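Local structure of heat-shock protein cognate (HSC) co-chaperone sgt12 (Aspergillus fumigatus, 3SZ7) at residues Y47-A52 with P76-A81; R51-S56 with W82-L87. The protein acts as a dimeric HSC co-chaperone that binds tail-anchored membrane proteins destined for the endoplasmic reticulum and hands them to the GET pathway through get4 and get5. All coordinates share one frame; numbering follows the deposited sequence.

Interaction 1 of 2, residues Y47-A52 with P76-A81; sequences YLSNRA and PKYSKA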
loop_
_atom_site.group_PDB
_atom_site.type_symbol
_atom_site.label_atom_id
_atom_site.label_comp_id
_atom_site.label_asym_id
_atom_site.label_seq_id
_atom_site.Cartn_x
_atom_site.Cartn_y
_atom_site.Cartn_z
ATOM N N TYR A 47 5.081 4.069 13.361
ATOM C CA TYR A 47 6.429 4.135 12.804
ATOM C C TYR A 47 6.581 3.159 11.643
ATOM O O TYR A 47 7.230 3.471 10.642
ATOM C CB TYR A 47 7.483 3.832 13.869
ATOM C CG TYR A 47 7.435 4.721 15.090
ATOM C CD1 TYR A 47 6.759 5.937 15.070
ATOM C CD2 TYR A 47 8.075 4.344 16.264
ATOM C CE1 TYR A 47 6.721 6.751 16.197
ATOM C CE2 TYR A 47 8.045 5.147 17.382
ATOM C CZ TYR A 47 7.367 6.344 17.346
ATOM O OH TYR A 47 7.341 7.136 18.471
ATOM N N LEU A 48 5.988 1.976 11.776
ATOM C CA LEU A 48 6.024 0.993 10.692
ATOM C C LEU A 48 5.338 1.497 9.434
ATOM O O LEU A 48 5.856 1.336 8.325
ATOM C CB LEU A 48 5.391 -0.331 11.121
ATOM C CG LEU A 48 6.236 -1.224 12.030
ATOM C CD1 LEU A 48 5.403 -2.391 12.521
ATOM C CD2 LEU A 48 7.462 -1.708 11.273
ATOM N N SER A 49 4.165 2.098 9.598
ATOM C CA SER A 49 3.399 2.537 8.438
ATOM C C SER A 49 4.065 3.731 7.773
ATOM O O SER A 49 3.995 3.885 6.557
ATOM C CB SER A 49 1.955 2.848 8.817
ATOM O OG SER A 49 1.333 1.685 9.341
ATOM N N ASN A 50 4.728 4.562 8.572
ATOM C CA ASN A 50 5.541 5.635 8.015
ATOM C C ASN A 50 6.744 5.116 7.228
ATOM O O ASN A 50 7.017 5.594 6.134
ATOM C CB ASN A 50 5.979 6.625 9.100
ATOM C CG ASN A 50 4.869 7.582 9.499
ATOM O OD1 ASN A 50 3.755 7.513 8.979
ATOM N ND2 ASN A 50 5.166 8.475 10.434
ATOM N N ARG A 51 7.456 4.134 7.770
ATOM C CA ARG A 51 8.586 3.568 7.043
ATOM C C ARG A 51 8.115 2.878 5.763
ATOM O O ARG A 51 8.816 2.882 4.750
ATOM C CB ARG A 51 9.410 2.606 7.910
ATOM C CG ARG A 51 10.772 2.291 7.298
ATOM C CD ARG A 51 11.687 1.522 8.240
ATOM N NE ARG A 51 11.152 0.204 8.561
ATOM C CZ ARG A 51 11.768 -0.681 9.336
ATOM N NH1 ARG A 51 12.953 -0.391 9.869
ATOM N NH2 ARG A 51 11.202 -1.857 9.577
ATOM N N ALA A 52 6.927 2.284 5.816
ATOM C CA ALA A 52 6.326 1.682 4.625
ATOM C C ALA A 52 6.122 2.723 3.531
ATOM O O ALA A 52 6.347 2.446 2.356
ATOM C CB ALA A 52 5.004 0.999 4.965
ATOM N N PRO A 76 -4.560 -4.506 13.865
ATOM C CA PRO A 76 -5.464 -4.705 12.725
ATOM C C PRO A 76 -6.544 -3.626 12.634
ATOM O O PRO A 76 -7.258 -3.562 11.632
ATOM C CB PRO A 76 -6.102 -6.068 13.014
ATOM C CG PRO A 76 -5.952 -6.265 14.481
ATOM C CD PRO A 76 -4.653 -5.603 14.844
ATOM N N LYS A 77 -6.659 -2.792 13.664
ATOM C CA LYS A 77 -7.661 -1.726 13.683
ATOM C C LYS A 77 -7.104 -0.394 13.180
ATOM O O LYS A 77 -7.797 0.621 13.192
ATOM C CB LYS A 77 -8.196 -1.537 15.101
ATOM C CG LYS A 77 -8.788 -2.790 15.720
ATOM C CD LYS A 77 -10.247 -2.972 15.342
ATOM C CE LYS A 77 -10.955 -3.855 16.362
ATOM N NZ LYS A 77 -12.390 -4.073 16.027
ATOM N N TYR A 78 -5.846 -0.395 12.750
ATOM C CA TYR A 78 -5.197 0.834 12.296
ATOM C C TYR A 78 -5.349 0.964 10.790
ATOM O O TYR A 78 -4.601 0.353 10.033
ATOM C CB TYR A 78 -3.725 0.835 12.705
ATOM C CG TYR A 78 -2.945 2.063 12.315
ATOM C CD1 TYR A 78 -3.509 3.332 12.396
ATOM C CD2 TYR A 78 -1.628 1.955 11.909
ATOM C CE1 TYR A 78 -2.780 4.451 12.050
ATOM C CE2 TYR A 78 -0.895 3.067 11.569
ATOM C CZ TYR A 78 -1.470 4.310 11.641
ATOM O OH TYR A 78 -0.708 5.400 11.293
ATOM N N SER A 79 -6.322 1.767 10.362
ATOM C CA SER A 79 -6.699 1.812 8.953
ATOM C C SER A 79 -5.562 2.242 8.031
ATOM O O SER A 79 -5.464 1.744 6.910
ATOM C CB SER A 79 -7.937 2.696 8.735
ATOM O OG SER A 79 -7.612 4.073 8.833
ATOM N N LYS A 80 -4.706 3.158 8.486
ATOM C CA LYS A 80 -3.618 3.642 7.632
ATOM C C LYS A 80 -2.679 2.514 7.196
ATOM O O LYS A 80 -2.206 2.500 6.059
ATOM C CB LYS A 80 -2.827 4.775 8.302
ATOM C CG LYS A 80 -1.952 5.570 7.334
ATOM C CD LYS A 80 -1.207 6.714 8.024
ATOM C CE LYS A 80 -2.149 7.815 8.487
ATOM N NZ LYS A 80 -2.655 8.665 7.372
ATOM N N ALA A 81 -2.422 1.567 8.090
ATOM C CA ALA A 81 -1.545 0.447 7.771
ATOM C C ALA A 81 -2.119 -0.391 6.632
ATOM O O ALA A 81 -1.382 -0.852 5.762
ATOM C CB ALA A 81 -1.301 -0.418 9.005
#

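Interaction 2 of 2, residues R51-S56 with W82-L87; sequences RAAAYS and WSRLGL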
loop_
_atom_site.group_PDB
_atom_site.type_symbol
_atom_site.label_atom_id
_atom_site.label_comp_id
_atom_site.label_asym_id
_atom_site.label_seq_id
_atom_site.Cartn_x
_atom_site.Cartn_y
_atom_site.Cartn_z
ATOM N N ARG A 51 7.456 4.134 7.770
ATOM C CA ARG A 51 8.586 3.568 7.043
ATOM C C ARG A 51 8.115 2.878 5.763
ATOM O O ARG A 51 8.816 2.882 4.750
ATOM C CB ARG A 51 9.410 2.606 7.910
ATOM C CG ARG A 51 10.772 2.291 7.298
ATOM C CD ARG A 51 11.687 1.522 8.240
ATOM N NE ARG A 51 11.152 0.204 8.561
ATOM C CZ ARG A 51 11.768 -0.681 9.336
ATOM N NH1 ARG A 51 12.953 -0.391 9.869
ATOM N NH2 ARG A 51 11.202 -1.857 9.577
ATOM N N ALA A 52 6.927 2.284 5.816
ATOM C CA ALA A 52 6.326 1.682 4.625
ATOM C C ALA A 52 6.122 2.723 3.531
ATOM O O ALA A 52 6.347 2.446 2.356
ATOM C CB ALA A 52 5.004 0.999 4.965
ATOM N N ALA A 53 5.701 3.923 3.916
ATOM C CA ALA A 53 5.475 4.985 2.940
ATOM C C ALA A 53 6.786 5.369 2.270
ATOM O O ALA A 53 6.825 5.648 1.063
ATOM C CB ALA A 53 4.844 6.203 3.604
ATOM N N ALA A 54 7.860 5.383 3.058
ATOM C CA ALA A 54 9.180 5.741 2.551
ATOM C C ALA A 54 9.713 4.661 1.614
ATOM O O ALA A 54 10.323 4.963 0.581
ATOM C CB ALA A 54 10.149 5.979 3.712
ATOM N N TYR A 55 9.481 3.400 1.969
ATOM C CA TYR A 55 9.856 2.301 1.093
ATOM C C TYR A 55 9.091 2.388 -0.230
ATOM O O TYR A 55 9.684 2.266 -1.298
ATOM C CB TYR A 55 9.612 0.953 1.772
ATOM C CG TYR A 55 10.737 0.524 2.695
ATOM C CD1 TYR A 55 12.062 0.601 2.287
ATOM C CD2 TYR A 55 10.469 0.047 3.972
ATOM C CE1 TYR A 55 13.094 0.208 3.129
ATOM C CE2 TYR A 55 11.492 -0.345 4.817
ATOM C CZ TYR A 55 12.801 -0.262 4.388
ATOM O OH TYR A 55 13.820 -0.653 5.226
ATOM N N SER A 56 7.782 2.610 -0.154
ATOM C CA SER A 56 6.954 2.725 -1.360
ATOM C C SER A 56 7.409 3.870 -2.264
ATOM O O SER A 56 7.474 3.715 -3.485
ATOM C CB SER A 56 5.475 2.903 -1.004
ATOM O OG SER A 56 4.882 1.683 -0.594
ATOM N N TRP A 82 -3.436 -0.573 6.632
ATOM C CA TRP A 82 -4.094 -1.349 5.581
ATOM C C TRP A 82 -4.017 -0.619 4.246
ATOM O O TRP A 82 -3.873 -1.245 3.193
ATOM C CB TRP A 82 -5.557 -1.623 5.929
ATOM C CG TRP A 82 -5.751 -2.613 7.029
ATOM C CD1 TRP A 82 -6.199 -2.356 8.293
ATOM C CD2 TRP A 82 -5.506 -4.024 6.965
ATOM N NE1 TRP A 82 -6.253 -3.525 9.020
ATOM C CE2 TRP A 82 -5.828 -4.557 8.231
ATOM C CE3 TRP A 82 -5.042 -4.884 5.965
ATOM C CZ2 TRP A 82 -5.701 -5.920 8.519
ATOM C CZ3 TRP A 82 -4.919 -6.237 6.256
ATOM C CH2 TRP A 82 -5.250 -6.738 7.522
ATOM N N SER A 83 -4.127 0.705 4.293
ATOM C CA SER A 83 -4.025 1.510 3.082
ATOM C C SER A 83 -2.625 1.405 2.482
ATOM O O SER A 83 -2.467 1.311 1.262
ATOM C CB SER A 83 -4.373 2.970 3.370
ATOM O OG SER A 83 -4.379 3.723 2.171
ATOM N N ARG A 84 -1.612 1.429 3.347
ATOM C CA ARG A 84 -0.223 1.264 2.931
ATOM C C ARG A 84 -0.001 -0.101 2.311
ATOM O O ARG A 84 0.674 -0.220 1.294
ATOM C CB ARG A 84 0.717 1.399 4.127
ATOM C CG ARG A 84 0.696 2.753 4.774
ATOM C CD ARG A 84 1.750 3.653 4.181
ATOM N NE ARG A 84 1.730 4.947 4.842
ATOM C CZ ARG A 84 1.245 6.054 4.296
ATOM N NH1 ARG A 84 0.760 6.028 3.061
ATOM N NH2 ARG A 84 1.261 7.188 4.978
ATOM N N LEU A 85 -0.561 -1.127 2.943
ATOM C CA LEU A 85 -0.429 -2.499 2.457
ATOM C C LEU A 85 -1.107 -2.666 1.099
ATOM O O LEU A 85 -0.589 -3.340 0.210
ATOM C CB LEU A 85 -1.040 -3.473 3.462
ATOM C CG LEU A 85 -0.958 -4.953 3.089
ATOM C CD1 LEU A 85 0.478 -5.330 2.758
ATOM C CD2 LEU A 85 -1.495 -5.815 4.226
ATOM N N GLY A 86 -2.272 -2.047 0.951
ATOM C CA GLY A 86 -2.996 -2.086 -0.308
ATOM C C GLY A 86 -2.171 -1.524 -1.446
ATOM O O GLY A 86 -2.085 -2.122 -2.514
ATOM N N LEU A 87 -1.560 -0.365 -1.224
ATOM C CA LEU A 87 -0.757 0.264 -2.270
ATOM C C LEU A 87 0.482 -0.565 -2.586
ATOM O O LEU A 87 0.835 -0.748 -3.742
ATOM C CB LEU A 87 -0.365 1.690 -1.875
ATOM C CG LEU A 87 0.366 2.503 -2.946
ATOM C CD1 LEU A 87 -0.443 2.555 -4.235
ATOM C CD2 LEU A 87 0.648 3.915 -2.442
HETATM O O HOH W 1 2.597 1.918 0.847
#

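Interaction 1 of 2, residues Y47-A52 with P76-A81
Ser49 sits at the middle of this contact, its hydroxyl pointing into the notch formed by the ring of Tyr78 and the methyl of Ala81. OG lies 3.4 Å from Tyr78 CE2, and the same atom comes within 3.4 Å of Ala81 CB. Neither is a hydrogen bond: the oxygen's polar partner is Pro45 O, one turn back on its own helix. The first torsion makes that possible, since OG stands anti to the carbonyl carbon (chi1 -60°) and can turn back to the backbone while also meeting carbon.

This is the tight part. The Ser49 and Ala81 CA atoms are only 5.4 Å apart, and helix 61-74 closes the floor, with Ala71 touching both Ser49 and Ala81. Small side chains let helices 45-57 and 79-91 come this near. Tyr78, in the turn before helix 79-91, holds its CG anti to the backbone N (chi1 -179°), which sends the ring across toward Ser49. It meets OG obliquely, and Ser49 CB lies 4.0 Å from Tyr78 CE2. One ring face lies beneath the first turn of the following helix, where Ala81 N stands 3.9 Å above the ring plane, offset toward the rim.

The other side is looser. Lys80 CB points toward helix 45-57, but Lys80 CG comes no nearer than 5.0 Å to Ser49 CB, and the residue is exposed. Asn50 keeps a similar distance and packs instead on Lys15 and Asn19 of helix 9-23 and on Tyr34.

The segments bury 128 Å² in all, much of it on Ser49. Ser49–Ala81 joins the second and third predicted TPR repeats; Ser49–Tyr78 stays within the second. Both are van der Waals packing, with the buried hydroxyl satisfied inside its own helix, so the closeness rests on shape rather than on polar bonding across the interface.

Interaction 2 of 2, residues R51-S56 with W82-L87
Ala52, which follows an Arg51 salt-bridged to Asp67 of helix 61-74, makes the first touch: its CB points at helix 79-91 and meets Arg84 CD at 4.3 Å. Ala53 carries the closest approach. Its methyl sits over one face of the Arg84 guanidinium, 3.5 Å above the plane and offset toward the rim, with Ala53 CB 3.6 Å from Arg84 NE. Arg84 reaches this spot through a bend at its second torsion (chi2 -92°), which lays the flat group against helix 45-57. NE also gives a weak hydrogen bond to Ser49 O, one turn earlier on that helix, which may help orient the group.

Ala54 and Tyr55 pack on Ile31 of helix 27-40. Ser56 returns to the interface through a water: Ser56 OG is 2.7 Å from it, and the water donates to Arg84 O over 2.9 Å.

Arg84 is thus linked to helix 45-57 by a weak bond from its side chain and by a water bridge from its carbonyl. Ala52 CB lies against CD, and the Ala53 methyl sits over part of one guanidinium face, so the arginine can bridge the neighbouring helices 45-57 and 79-91 by apolar and polar contacts together.

How the interactions relate
From the N terminus, the chain first lays down helices 9-23 and 27-40, then helix 45-57, which supplies the first segment of both interactions. It turns through helix 61-74 and comes back along helix 79-91. Interaction 1 closes the loop between 47-52 and 76-81; interaction 2 starts four residues later on the first side and six on the second, so the contacts cross rather than nest, advancing together along two helices running the same way, their centres about 8 Å apart. Arg51 and Ala52 belong to both first segments, and Pro76 O probably hydrogen-bonds Trp82 NE1 between the second segments. The Ser49–Ala81 touch and interaction 2 join predicted repeats TPR 2 and TPR 3, with helix 61-74 packed behind.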